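Local coordinates for hydrolase family protein (Deinococcus radiodurans R1, PDB 3CNH), which probably acts as a phosphatase of the haloacid dehalogenase-like hydrolase superfamily, at residues Gly12-Thr17 with Val164-Gln169; Pro89-Leu94 with Val182-Ala187; Met104-Asn109 with Phe131-Ala136; Met146-Leu151 with Arg175-His180. One frame throughout, in Å; residues are numbered along the deposited sequence.

In the fold
The four contacts join elements of one Rossmann-like domain built on a parallel sheet. Contacts 1 and 3 lie near its middle, each centre about 7 Å from that of the chain, and both reach the bound phosphate; contact 1 works through sodium coordination, whereas contact 3 is a buried pair of strands tied by backbone and asparagine hydrogen bonds. Contacts 2 and 4 sit further out, their centres about 14 and 16 Å from that of the chain, and rest on apolar packing bordered by water bridges. Contact 2 touches contact 1 where strands 161-165 and 180-183 are neighbours, and contact 4 meets contact 3 where Tyr147 packs on Leu107 and Met146 on the Phe132 carbonyl.

Contact 1 of 4, residues Gly12-Thr17 with Val164-Gln169; sequences GGVLLT and VDDRLQ. With NA (sodium ion), chain C; PO4 (phosphate ion), chain D.
Gly12 and Asp166 meet through a sodium ion, which takes Gly12 O and Asp166 OD1, each at 2.3 Å. Phosphate O2 at 2.6 Å, two waters and Asp10 complete the shell. Asp166 places its carboxylate by setting CG between its backbone N and carbonyl carbon (chi1 62°); OD2 then lies 3.6 Å from Gly13 CA, where a side chain would collide with it. Gly12 N also donates to phosphate O3 (2.8 Å, 163°).

Asp165 belongs to the second shell. Its OD1 uses the anti lone pair to accept from Arg167 N at 2.8 Å, an Asx turn, and accepts from a sodium-bound water, while OD2 is in a salt bridge with Lys141. With an alanine here, the Arg167 turn and that water would probably lose their acceptor, and Lys141 its carboxylate partner.

Apolar contact adjoins the metal site: Val14 CG1 meets Val164 CG1 at 4.0 Å, and Val14 CG2 rests 3.7 Å from Asp166 N.

The arrangement, with phosphate and cation between the loop after the first strand and the segment bearing Asp165 and Asp166, is consistent with a haloacid dehalogenase-type active site. The loop leaves strand 6-9, strand 161-165 lies beside that strand, and helix 89-98 packs on Val14.

Contact 2 of 4, residues Pro89-Leu94 with Val182-Ala187; sequences PEVLAL and VQCVDA
With chi1 at 175°, Val91 keeps CG2 beside its own backbone N and carries it against Ala187, while Cys184 extends SG anti to its N (chi1 180°) to meet the same methyl from the other segment. Val91 CG2 thus lies 4.1 Å from Cys184 SG and 3.9 Å from Ala187 CB, lodged against the bend where the chain passes from strand 180-183 into helix 187-196.

Ala187 contributes the largest share of this interface. Its methyl presses on Glu90 CB at 3.5 Å, a close methyl-to-methylene contact, and one turn along the helix Leu94 CD2 reaches Ala187 O at 3.8 Å.

No direct hydrogen bond crosses between the segments; water does the polar work. Glu90 stretches beyond CG so that OE1 accepts from a water at 2.8 Å, and this water in turn accepts from Ala187 N at 3.0 Å, satisfying an amide at the start of helix 187-196. Asp186 caps that helix from its N-cap position by offering OD1 to Gln189 N. Its OD1 stays 6.2 Å from Glu90 OE1, a spacing that would probably keep the mutual repulsion of the two carboxylates modest.

The contact therefore fastens the first turns of helix 89-98 to the end of the edge strand 180-183. Val14 touches both Val91 and Cys184 from the loop after strand 6-9, and Arg191 of helix 187-196 packs on Leu94.

Contact 3 of 4, residues Met104-Asn109 with Phe131-Ala136; sequences MYSLNN and FFTSSA. With PO4 (phosphate ion), chain D.
Ser106, Leu107 and Asn108 pair in parallel with Phe131, Phe132 and Thr133, the two short strand axes diverging by only 10°. Phe132 bonds to 104-109 through both backbone groups: its N donates to Ser106 O at 3.0 Å and its O accepts from Asn108 N at 3.2 Å. Pairing runs on into the turn of helix 134-137, where Ser134 N meets Asn108 O at 2.9 Å, almost in line with the carbonyl bond.

On one face of the sheet Asn108 gathers the polar groups. Its CG sits between the backbone N and carbonyl carbon (chi1 71°), leaving OD1 to accept from Ser106 OG and from Thr133 OG1, each at 2.8 Å and from opposite faces of the amide plane. Asn108 ND2 donates to Asn115 OD1, so the amide is fixed in rotation. Replacing it by an alanine would probably leave both hydroxyls without their shared acceptor and Asn115 OD1 without this donor.

On the opposite face Tyr105, Leu107 and Phe132 make apolar contacts. Leu107 CD1 lies 3.6 Å from Phe132 CB; the Phe132 and Tyr105 rings run side by side, nearly parallel (16°) but slid apart with little overlap.

Beyond the strand end, Asn109 N donates to phosphate O1 at 2.7 Å, an almost straight bond, so the C-terminal end of this strand contributes to the anion site. The strands are joined through helix 112-122 as a beta-alpha-beta unit. Strand 103-108 lies between 6-9 and 131-133; helix 144-154 covers Leu107 and Phe132, while helix 112-122 packs on Phe131.

Contact 4 of 4, residues Met146-Leu151 with Arg175-His180; sequences MYRLGL and RAVGMH
Val177 is the main bump on the turn that follows helix 168-176, and it is met by Tyr147, Arg148 and Leu151 of helix 144-154. Its two methyls serve different partners. CG2, placed between the valine's backbone N and carbonyl carbon (chi1 of CG1 -53°), enters the hollow beside Tyr147, 3.8 Å from Tyr147 CB, with Leu151 CD1 more loosely approached at its border. CG1 meets Arg148, and in the conformer described here the guanidinium lies flat across it, CG1 standing 3.5 Å from Arg148 CZ and over the centre of the plane. Because Arg148 has a second conformer, this cover is less certain. The same holds for the water that links Arg148 NE to Val177 O, lying in the guanidinium plane at its edge.

A second bump, the buried Met179 (selenomethionine), fills the hollow between Tyr147 and Leu151. Its CG lies 3.8 Å from Leu151 CD1, the two chains sliding past each other in opposite directions. With chi2 extended (172°), SE reaches 4.0 Å from Tyr147 CB and 5.2 Å from the tyrosine ring centroid; the bend at chi3 (80°) then turns CE toward Leu151 CD2. This Met-aromatic contact is oblique, the side chains crossing at about a right angle. Ala161 of strand 161-165 touches both Leu151 and Met179.

Gly178 provides the positive-phi residue between the two bumps, in a Schellman motif that ends helix 168-176. Met179, just after it, packs back on Ala174 of that helix, the apolar contact that commonly accompanies this motif. The turn thereby leads the chain into edge strand 180-183, as expected between helix and strand in a Rossmann-like alpha/beta domain.

Contact 1 of 4, residues Gly12-Thr17 with Val164-Gln169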
loop_
_atom_site.group_PDB
_atom_site.type_symbol
_atom_site.label_atom_id
_atom_site.label_comp_id
_atom_site.label_asym_id
_atom_site.label_seq_id
_atom_site.Cartn_x
_atom_site.Cartn_y
_atom_site.Cartn_z
ATOM N N GLY A 12 -0.194 3.330 -0.513
ATOM C CA GLY A 12 -1.349 3.904 -1.246
ATOM C C GLY A 12 -2.197 4.846 -0.410
ATOM O O GLY A 12 -2.679 4.469 0.654
ATOM N N GLY A 13 -2.392 6.046 -0.922
ATOM C CA GLY A 13 -3.152 7.099 -0.264
ATOM C C GLY A 13 -2.376 7.899 0.757
ATOM O O GLY A 13 -2.917 8.817 1.391
ATOM N N VAL A 14 -1.103 7.553 0.883
ATOM C CA VAL A 14 -0.204 8.219 1.836
ATOM C C VAL A 14 1.030 8.746 1.104
ATOM O O VAL A 14 1.168 9.959 0.851
ATOM C CB VAL A 14 0.146 7.288 3.006
ATOM C CG1 VAL A 14 1.144 7.904 3.978
ATOM C CG2 VAL A 14 -1.130 6.908 3.790
ATOM N N LEU A 15 1.890 7.817 0.716
ATOM C CA LEU A 15 3.130 8.163 -0.004
ATOM C C LEU A 15 2.899 8.371 -1.499
ATOM O O LEU A 15 3.504 9.215 -2.157
ATOM C CB LEU A 15 4.176 7.066 0.195
ATOM C CG LEU A 15 4.682 6.919 1.638
ATOM C CD1 LEU A 15 5.522 5.646 1.790
ATOM C CD2 LEU A 15 5.440 8.178 2.069
ATOM N N LEU A 16 2.018 7.550 -2.015
ATOM C CA LEU A 16 1.621 7.562 -3.430
ATOM C C LEU A 16 0.125 7.477 -3.517
ATOM O O LEU A 16 -0.562 7.239 -2.528
ATOM C CB LEU A 16 2.205 6.343 -4.164
ATOM C CG LEU A 16 3.730 6.065 -4.094
ATOM C CD1 LEU A 16 4.065 4.727 -4.794
ATOM C CD2 LEU A 16 4.547 7.219 -4.650
ATOM N N THR A 17 -0.368 7.665 -4.726
ATOM C CA THR A 17 -1.786 7.415 -4.987
ATOM C C THR A 17 -2.014 5.915 -4.796
ATOM O O THR A 17 -1.082 5.129 -4.709
ATOM C CB THR A 17 -2.179 7.776 -6.441
ATOM O OG1 THR A 17 -1.333 7.060 -7.353
ATOM C CG2 THR A 17 -2.064 9.258 -6.669
ATOM N N VAL A 164 1.128 4.609 10.177
ATOM C CA VAL A 164 0.581 5.721 9.416
ATOM C C VAL A 164 -0.252 5.156 8.259
ATOM O O VAL A 164 0.278 4.456 7.386
ATOM C CB VAL A 164 1.684 6.622 8.836
ATOM C CG1 VAL A 164 1.069 7.740 8.001
ATOM C CG2 VAL A 164 2.633 7.199 9.975
ATOM N N ASP A 165 -1.537 5.464 8.262
ATOM C CA ASP A 165 -2.479 4.920 7.232
ATOM C C ASP A 165 -3.526 5.960 6.949
ATOM O O ASP A 165 -3.835 6.764 7.802
ATOM C CB ASP A 165 -3.121 3.630 7.728
ATOM C CG ASP A 165 -3.695 2.761 6.599
ATOM O OD1 ASP A 165 -4.794 3.090 6.049
ATOM O OD2 ASP A 165 -3.069 1.709 6.338
ATOM N N ASP A 166 -4.126 5.921 5.763
ATOM C CA ASP A 166 -5.170 6.916 5.466
ATOM C C ASP A 166 -6.547 6.475 5.863
ATOM O O ASP A 166 -7.466 7.275 5.845
ATOM C CB ASP A 166 -5.197 7.420 4.017
ATOM C CG ASP A 166 -5.471 6.366 3.013
ATOM O OD1 ASP A 166 -5.094 5.205 3.241
ATOM O OD2 ASP A 166 -5.998 6.716 1.953
ATOM N N ARG A 167 -6.677 5.193 6.206
ATOM C CA ARG A 167 -7.984 4.639 6.585
ATOM C C ARG A 167 -8.101 4.457 8.098
ATOM O O ARG A 167 -7.298 3.763 8.712
ATOM C CB ARG A 167 -8.218 3.291 5.882
ATOM C CG ARG A 167 -8.134 3.384 4.375
ATOM C CD ARG A 167 -8.390 2.026 3.698
ATOM N NE ARG A 167 -7.898 1.976 2.314
ATOM C CZ ARG A 167 -8.686 2.000 1.247
ATOM N NH1 ARG A 167 -9.995 2.034 1.394
ATOM N NH2 ARG A 167 -8.153 1.959 0.036
ATOM N N LEU A 168 -9.180 5.004 8.646
ATOM C CA LEU A 168 -9.469 4.912 10.072
ATOM C C LEU A 168 -9.522 3.453 10.532
ATOM O O LEU A 168 -9.021 3.131 11.589
ATOM C CB LEU A 168 -10.767 5.601 10.428
ATOM C CG LEU A 168 -11.155 5.562 11.902
ATOM C CD1 LEU A 168 -10.156 6.300 12.805
ATOM C CD2 LEU A 168 -12.570 6.139 12.001
ATOM N N GLN A 169 -10.153 2.593 9.741
ATOM C CA GLN A 169 -10.241 1.176 10.145
ATOM C C GLN A 169 -8.859 0.573 10.383
ATOM O O GLN A 169 -8.652 -0.235 11.318
ATOM C CB GLN A 169 -11.017 0.365 9.104
ATOM C CG GLN A 169 -11.261 -1.105 9.457
ATOM C CD GLN A 169 -12.123 -1.792 8.384
ATOM O OE1 GLN A 169 -12.559 -1.125 7.434
ATOM N NE2 GLN A 169 -12.352 -3.108 8.510
HETATM NA NA NA C . -4.108 3.448 2.112
HETATM P P PO4 D . -1.937 0.261 0.672
HETATM O O1 PO4 D . -2.002 -0.628 1.827
HETATM O O2 PO4 D . -2.809 1.496 0.924
HETATM O O3 PO4 D . -0.533 0.599 0.150
HETATM O O4 PO4 D . -2.638 -0.341 -0.546
HETATM O O HOH W 1 -5.633 9.454 1.148
HETATM O O HOH W 2 -5.214 2.050 3.489
HETATM O O HOH W 3 -5.647 3.713 0.373
#

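Contact 2 of 4, residues Pro89-Leu94 with Val182-Ala187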
loop_
_atom_site.group_PDB
_atom_site.type_symbol
_atom_site.label_atom_id
_atom_site.label_comp_id
_atom_site.label_asym_id
_atom_site.label_seq_id
_atom_site.Cartn_x
_atom_site.Cartn_y
_atom_site.Cartn_z
ATOM N N PRO A 89 3.548 14.281 -3.357
ATOM C CA PRO A 89 4.764 14.995 -3.077
ATOM C C PRO A 89 5.050 15.456 -1.667
ATOM O O PRO A 89 6.157 15.280 -1.190
ATOM C CB PRO A 89 4.705 16.187 -4.039
ATOM C CG PRO A 89 3.776 15.783 -5.109
ATOM C CD PRO A 89 2.784 14.910 -4.457
ATOM N N GLU A 90 4.066 16.051 -1.017
ATOM C CA GLU A 90 4.314 16.605 0.316
ATOM C C GLU A 90 4.556 15.515 1.363
ATOM O O GLU A 90 5.426 15.654 2.234
ATOM C CB GLU A 90 3.195 17.553 0.764
ATOM C CG GLU A 90 2.956 18.753 -0.150
ATOM C CD GLU A 90 1.697 19.548 0.242
ATOM O OE1 GLU A 90 0.840 19.024 1.006
ATOM O OE2 GLU A 90 1.553 20.697 -0.226
ATOM N N VAL A 91 3.785 14.447 1.285
ATOM C CA VAL A 91 3.922 13.343 2.260
ATOM C C VAL A 91 5.225 12.594 1.991
ATOM O O VAL A 91 5.973 12.200 2.895
ATOM C CB VAL A 91 2.710 12.435 2.323
ATOM C CG1 VAL A 91 3.012 11.275 3.245
ATOM C CG2 VAL A 91 1.520 13.233 2.809
ATOM N N LEU A 92 5.506 12.411 0.716
ATOM C CA LEU A 92 6.795 11.809 0.303
ATOM C C LEU A 92 7.952 12.530 0.865
ATOM O O LEU A 92 8.899 11.951 1.390
ATOM C CB LEU A 92 7.006 11.848 -1.201
ATOM C CG LEU A 92 6.414 10.653 -1.895
ATOM C CD1 LEU A 92 6.409 10.825 -3.386
ATOM C CD2 LEU A 92 7.202 9.414 -1.503
ATOM N N ALA A 93 7.900 13.846 0.735
ATOM C CA ALA A 93 8.979 14.683 1.202
ATOM C C ALA A 93 9.163 14.545 2.709
ATOM O O ALA A 93 10.271 14.528 3.224
ATOM C CB ALA A 93 8.747 16.168 0.814
ATOM N N LEU A 94 8.051 14.447 3.411
ATOM C CA LEU A 94 8.085 14.309 4.882
ATOM C C LEU A 94 8.763 12.989 5.255
ATOM O O LEU A 94 9.639 12.903 6.128
ATOM C CB LEU A 94 6.660 14.326 5.449
ATOM C CG LEU A 94 6.481 13.972 6.928
ATOM C CD1 LEU A 94 7.248 14.890 7.855
ATOM C CD2 LEU A 94 4.972 13.941 7.303
ATOM N N VAL A 182 -1.422 7.077 13.534
ATOM C CA VAL A 182 -1.928 8.364 13.059
ATOM C C VAL A 182 -2.570 8.213 11.699
ATOM O O VAL A 182 -1.985 7.596 10.817
ATOM C CB VAL A 182 -0.801 9.391 12.883
ATOM C CG1 VAL A 182 -1.391 10.718 12.410
ATOM C CG2 VAL A 182 -0.047 9.589 14.230
ATOM N N GLN A 183 -3.769 8.752 11.554
ATOM C CA GLN A 183 -4.451 8.775 10.267
ATOM C C GLN A 183 -3.895 9.896 9.403
ATOM O O GLN A 183 -3.919 11.047 9.782
ATOM C CB GLN A 183 -5.945 8.979 10.416
ATOM C CG GLN A 183 -6.692 8.709 9.126
ATOM C CD GLN A 183 -8.191 8.829 9.272
ATOM O OE1 GLN A 183 -8.693 9.080 10.369
ATOM N NE2 GLN A 183 -8.928 8.627 8.174
ATOM N N CYS A 184 -3.378 9.546 8.244
ATOM C CA CYS A 184 -2.782 10.532 7.337
ATOM C C CYS A 184 -3.855 11.252 6.535
ATOM O O CYS A 184 -4.609 10.609 5.771
ATOM C CB CYS A 184 -1.807 9.862 6.372
ATOM S SG CYS A 184 -1.037 11.045 5.213
ATOM N N VAL A 185 -3.998 12.536 6.824
ATOM C CA VAL A 185 -4.920 13.428 6.116
ATOM C C VAL A 185 -4.106 14.315 5.179
ATOM O O VAL A 185 -4.393 14.433 3.993
ATOM C CB VAL A 185 -5.721 14.287 7.078
ATOM C CG1 VAL A 185 -6.539 15.328 6.320
ATOM C CG2 VAL A 185 -6.652 13.364 7.886
ATOM N N ASP A 186 -3.097 14.954 5.739
ATOM C CA ASP A 186 -2.145 15.724 4.927
ATOM C C ASP A 186 -0.796 15.835 5.601
ATOM O O ASP A 186 -0.642 15.522 6.775
ATOM C CB ASP A 186 -2.679 17.092 4.516
ATOM C CG ASP A 186 -3.015 17.989 5.693
ATOM O OD1 ASP A 186 -2.119 18.383 6.464
ATOM O OD2 ASP A 186 -4.206 18.357 5.818
ATOM N N ALA A 187 0.173 16.286 4.821
ATOM C CA ALA A 187 1.559 16.305 5.276
ATOM C C ALA A 187 1.735 17.144 6.544
ATOM O O ALA A 187 2.450 16.758 7.450
ATOM C CB ALA A 187 2.510 16.809 4.155
HETATM O O HOH W 4 -0.288 16.669 1.872
HETATM O O HOH W 5 0.109 19.743 4.207
#

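Contact 3 of 4, residues Met104-Asn109 with Phe131-Ala136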
loop_
_atom_site.group_PDB
_atom_site.type_symbol
_atom_site.label_atom_id
_atom_site.label_comp_id
_atom_site.label_asym_id
_atom_site.label_seq_id
_atom_site.Cartn_x
_atom_site.Cartn_y
_atom_site.Cartn_z
HETATM N N MSE A 104 12.244 2.991 9.407
HETATM C CA MSE A 104 10.899 2.977 8.857
HETATM C C MSE A 104 10.716 1.833 7.881
HETATM O O MSE A 104 11.636 1.415 7.187
HETATM C CB MSE A 104 10.594 4.334 8.202
HETATM C CG MSE A 104 11.025 5.499 9.063
HETATM SE SE MSE A 104 10.299 7.226 8.526
HETATM C CE MSE A 104 10.561 6.991 6.617
ATOM N N TYR A 105 9.481 1.365 7.817
ATOM C CA TYR A 105 9.122 0.183 7.032
ATOM C C TYR A 105 7.752 0.390 6.409
ATOM O O TYR A 105 6.965 1.186 6.908
ATOM C CB TYR A 105 9.023 -1.035 7.979
ATOM C CG TYR A 105 10.210 -1.224 8.895
ATOM C CD1 TYR A 105 10.283 -0.577 10.107
ATOM C CD2 TYR A 105 11.264 -2.039 8.537
ATOM C CE1 TYR A 105 11.406 -0.716 10.925
ATOM C CE2 TYR A 105 12.361 -2.221 9.346
ATOM C CZ TYR A 105 12.436 -1.555 10.555
ATOM O OH TYR A 105 13.554 -1.704 11.372
ATOM N N SER A 106 7.490 -0.282 5.294
ATOM C CA SER A 106 6.106 -0.260 4.773
ATOM C C SER A 106 5.328 -1.348 5.458
ATOM O O SER A 106 5.862 -2.393 5.869
ATOM C CB SER A 106 5.985 -0.433 3.238
ATOM O OG SER A 106 6.016 -1.801 2.850
ATOM N N LEU A 107 4.031 -1.105 5.512
ATOM C CA LEU A 107 3.054 -2.122 5.949
ATOM C C LEU A 107 1.843 -1.832 5.074
ATOM O O LEU A 107 1.106 -0.877 5.312
ATOM C CB LEU A 107 2.744 -2.034 7.446
ATOM C CG LEU A 107 1.918 -3.202 7.968
ATOM C CD1 LEU A 107 2.745 -4.508 7.958
ATOM C CD2 LEU A 107 1.361 -2.989 9.378
ATOM N N ASN A 108 1.734 -2.580 3.988
ATOM C CA ASN A 108 0.820 -2.196 2.913
ATOM C C ASN A 108 0.290 -3.341 2.132
ATOM O O ASN A 108 0.860 -4.439 2.138
ATOM C CB ASN A 108 1.542 -1.245 1.930
ATOM C CG ASN A 108 2.604 -1.953 1.075
ATOM O OD1 ASN A 108 3.577 -2.514 1.590
ATOM N ND2 ASN A 108 2.421 -1.907 -0.253
ATOM N N ASN A 109 -0.874 -3.091 1.554
ATOM C CA ASN A 109 -1.543 -4.075 0.688
ATOM C C ASN A 109 -1.330 -3.749 -0.780
ATOM O O ASN A 109 -1.713 -2.688 -1.266
ATOM C CB ASN A 109 -3.049 -4.082 0.928
ATOM C CG ASN A 109 -3.448 -4.514 2.348
ATOM O OD1 ASN A 109 -2.630 -5.059 3.122
ATOM N ND2 ASN A 109 -4.758 -4.331 2.671
ATOM N N PHE A 131 9.784 -3.885 3.294
ATOM C CA PHE A 131 8.448 -3.719 2.776
ATOM C C PHE A 131 7.580 -4.896 3.188
ATOM O O PHE A 131 7.624 -5.941 2.567
ATOM C CB PHE A 131 8.484 -3.580 1.252
ATOM C CG PHE A 131 9.123 -2.294 0.793
ATOM C CD1 PHE A 131 10.496 -2.180 0.718
ATOM C CD2 PHE A 131 8.333 -1.196 0.501
ATOM C CE1 PHE A 131 11.081 -0.989 0.332
ATOM C CE2 PHE A 131 8.885 0.007 0.115
ATOM C CZ PHE A 131 10.281 0.132 0.068
ATOM N N PHE A 132 6.811 -4.686 4.250
ATOM C CA PHE A 132 5.937 -5.735 4.801
ATOM C C PHE A 132 4.618 -5.643 4.055
ATOM O O PHE A 132 3.638 -5.065 4.502
ATOM C CB PHE A 132 5.795 -5.570 6.318
ATOM C CG PHE A 132 7.120 -5.535 7.029
ATOM C CD1 PHE A 132 8.124 -6.409 6.712
ATOM C CD2 PHE A 132 7.340 -4.611 8.029
ATOM C CE1 PHE A 132 9.369 -6.360 7.376
ATOM C CE2 PHE A 132 8.584 -4.572 8.717
ATOM C CZ PHE A 132 9.596 -5.430 8.365
ATOM N N THR A 133 4.673 -6.220 2.872
ATOM C CA THR A 133 3.611 -6.129 1.884
ATOM C C THR A 133 2.769 -7.396 1.835
ATOM O O THR A 133 3.283 -8.517 1.931
ATOM C CB THR A 133 4.187 -5.843 0.514
ATOM O OG1 THR A 133 5.030 -4.676 0.564
ATOM C CG2 THR A 133 3.062 -5.668 -0.525
ATOM N N SER A 134 1.474 -7.201 1.644
ATOM C CA SER A 134 0.527 -8.331 1.654
ATOM C C SER A 134 0.892 -9.482 0.738
ATOM O O SER A 134 0.713 -10.643 1.079
ATOM C CB SER A 134 -0.891 -7.863 1.290
ATOM O OG SER A 134 -0.895 -7.209 0.025
ATOM N N SER A 135 1.369 -9.131 -0.440
ATOM C CA SER A 135 1.676 -10.129 -1.495
ATOM C C SER A 135 2.920 -10.932 -1.169
ATOM O O SER A 135 3.140 -12.006 -1.710
ATOM C CB SER A 135 1.732 -9.476 -2.865
ATOM O OG SER A 135 2.658 -8.399 -2.896
ATOM N N ALA A 136 3.734 -10.395 -0.274
ATOM C CA ALA A 136 4.908 -11.126 0.200
ATOM C C ALA A 136 4.607 -12.015 1.407
ATOM O O ALA A 136 5.169 -13.083 1.551
ATOM C CB ALA A 136 6.044 -10.137 0.552
HETATM P P PO4 D . -1.937 0.261 0.672
HETATM O O1 PO4 D . -2.002 -0.628 1.827
HETATM O O2 PO4 D . -2.809 1.496 0.924
HETATM O O3 PO4 D . -0.533 0.599 0.150
HETATM O O4 PO4 D . -2.638 -0.341 -0.546
#

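Contact 4 of 4, residues Met146-Leu151 with Arg175-His180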
loop_
_atom_site.group_PDB
_atom_site.type_symbol
_atom_site.label_atom_id
_atom_site.label_comp_id
_atom_site.label_asym_id
_atom_site.label_seq_id
_atom_site.Cartn_x
_atom_site.Cartn_y
_atom_site.Cartn_z
HETATM N N MSE A 146 -1.593 -8.976 10.598
HETATM C CA MSE A 146 -0.624 -8.254 9.729
HETATM C C MSE A 146 0.216 -7.297 10.570
HETATM O O MSE A 146 1.429 -7.170 10.406
HETATM C CB MSE A 146 -1.357 -7.482 8.660
HETATM C CG MSE A 146 -0.568 -6.588 7.829
HETATM SE SE MSE A 146 0.797 -7.576 6.807
HETATM C CE MSE A 146 0.718 -6.544 5.094
ATOM N N TYR A 147 -0.469 -6.589 11.452
ATOM C CA TYR A 147 0.212 -5.610 12.310
ATOM C C TYR A 147 1.212 -6.325 13.218
ATOM O O TYR A 147 2.364 -5.898 13.387
ATOM C CB TYR A 147 -0.805 -4.756 13.110
ATOM C CG TYR A 147 -1.668 -3.923 12.222
ATOM C CD1 TYR A 147 -1.184 -2.793 11.612
ATOM C CD2 TYR A 147 -2.967 -4.350 11.874
ATOM C CE1 TYR A 147 -1.973 -2.054 10.739
ATOM C CE2 TYR A 147 -3.750 -3.600 11.015
ATOM C CZ TYR A 147 -3.260 -2.470 10.455
ATOM O OH TYR A 147 -4.066 -1.763 9.586
ATOM N N ARG A 148 0.758 -7.419 13.793
ATOM C CA ARG A 148 1.596 -8.210 14.703
ATOM C C ARG A 148 2.816 -8.759 13.960
ATOM O O ARG A 148 3.912 -8.807 14.481
ATOM C CB ARG A 148 0.793 -9.321 15.399
ATOM C CG ARG A 148 -0.311 -8.752 16.314
ATOM C CD ARG A 148 -0.953 -9.758 17.262
ATOM N NE ARG A 148 -1.608 -9.042 18.361
ATOM C CZ ARG A 148 -2.920 -8.893 18.474
ATOM N NH1 ARG A 148 -3.738 -9.480 17.622
ATOM N NH2 ARG A 148 -3.415 -8.209 19.487
ATOM N N LEU A 149 2.595 -9.155 12.720
ATOM C CA LEU A 149 3.697 -9.715 11.903
ATOM C C LEU A 149 4.744 -8.642 11.634
ATOM O O LEU A 149 5.962 -8.842 11.745
ATOM C CB LEU A 149 3.138 -10.299 10.613
ATOM C CG LEU A 149 4.153 -10.970 9.697
ATOM C CD1 LEU A 149 5.087 -11.980 10.425
ATOM C CD2 LEU A 149 3.361 -11.600 8.521
ATOM N N GLY A 150 4.270 -7.444 11.366
ATOM C CA GLY A 150 5.179 -6.326 11.075
ATOM C C GLY A 150 6.070 -6.040 12.286
ATOM O O GLY A 150 7.285 -5.861 12.188
ATOM N N LEU A 151 5.425 -6.019 13.446
ATOM C CA LEU A 151 6.116 -5.804 14.710
ATOM C C LEU A 151 7.156 -6.904 14.962
ATOM O O LEU A 151 8.295 -6.649 15.401
ATOM C CB LEU A 151 5.125 -5.759 15.886
ATOM C CG LEU A 151 4.225 -4.526 15.895
ATOM C CD1 LEU A 151 3.171 -4.660 16.996
ATOM C CD2 LEU A 151 5.021 -3.194 16.029
ATOM N N ARG A 175 -3.992 0.244 16.541
ATOM C CA ARG A 175 -4.081 0.595 17.965
ATOM C C ARG A 175 -4.567 -0.588 18.814
ATOM O O ARG A 175 -4.177 -0.724 19.990
ATOM C CB ARG A 175 -4.993 1.787 18.177
ATOM C CG ARG A 175 -4.420 3.061 17.565
ATOM C CD ARG A 175 -5.427 4.168 17.685
ATOM N NE ARG A 175 -4.813 5.429 17.301
ATOM C CZ ARG A 175 -5.493 6.480 16.897
ATOM N NH1 ARG A 175 -6.802 6.416 16.773
ATOM N NH2 ARG A 175 -4.844 7.572 16.547
ATOM N N ALA A 176 -5.379 -1.433 18.199
ATOM C CA ALA A 176 -5.980 -2.578 18.921
ATOM C C ALA A 176 -4.928 -3.617 19.278
ATOM O O ALA A 176 -5.148 -4.424 20.183
ATOM C CB ALA A 176 -7.134 -3.243 18.117
ATOM N N VAL A 177 -3.808 -3.603 18.562
ATOM C CA VAL A 177 -2.686 -4.537 18.869
ATOM C C VAL A 177 -1.633 -3.872 19.747
ATOM O O VAL A 177 -0.624 -4.466 20.124
ATOM C CB VAL A 177 -2.030 -5.200 17.634
ATOM C CG1 VAL A 177 -3.138 -5.887 16.746
ATOM C CG2 VAL A 177 -1.157 -4.230 16.841
ATOM N N GLY A 178 -1.908 -2.620 20.086
ATOM C CA GLY A 178 -1.054 -1.851 20.987
ATOM C C GLY A 178 -0.127 -0.818 20.386
ATOM O O GLY A 178 0.663 -0.195 21.086
HETATM N N MSE A 179 -0.191 -0.665 19.086
HETATM C CA MSE A 179 0.650 0.311 18.371
HETATM C C MSE A 179 0.092 1.716 18.499
HETATM O O MSE A 179 -1.104 1.912 18.733
HETATM C CB MSE A 179 0.733 -0.002 16.852
HETATM C CG MSE A 179 1.433 -1.300 16.534
HETATM SE SE MSE A 179 1.249 -1.681 14.673
HETATM C CE MSE A 179 2.560 -0.581 13.951
ATOM N N HIS A 180 0.982 2.693 18.380
ATOM C CA HIS A 180 0.510 4.037 18.133
ATOM C C HIS A 180 0.121 4.090 16.669
ATOM O O HIS A 180 0.569 3.295 15.854
ATOM C CB HIS A 180 1.587 5.058 18.391
ATOM C CG HIS A 180 2.009 5.102 19.816
ATOM N ND1 HIS A 180 1.233 5.683 20.796
ATOM C CD2 HIS A 180 3.121 4.633 20.437
ATOM C CE1 HIS A 180 1.849 5.570 21.961
ATOM N NE2 HIS A 180 2.989 4.928 21.775
HETATM O O HOH W 6 0.130 -7.067 20.087
#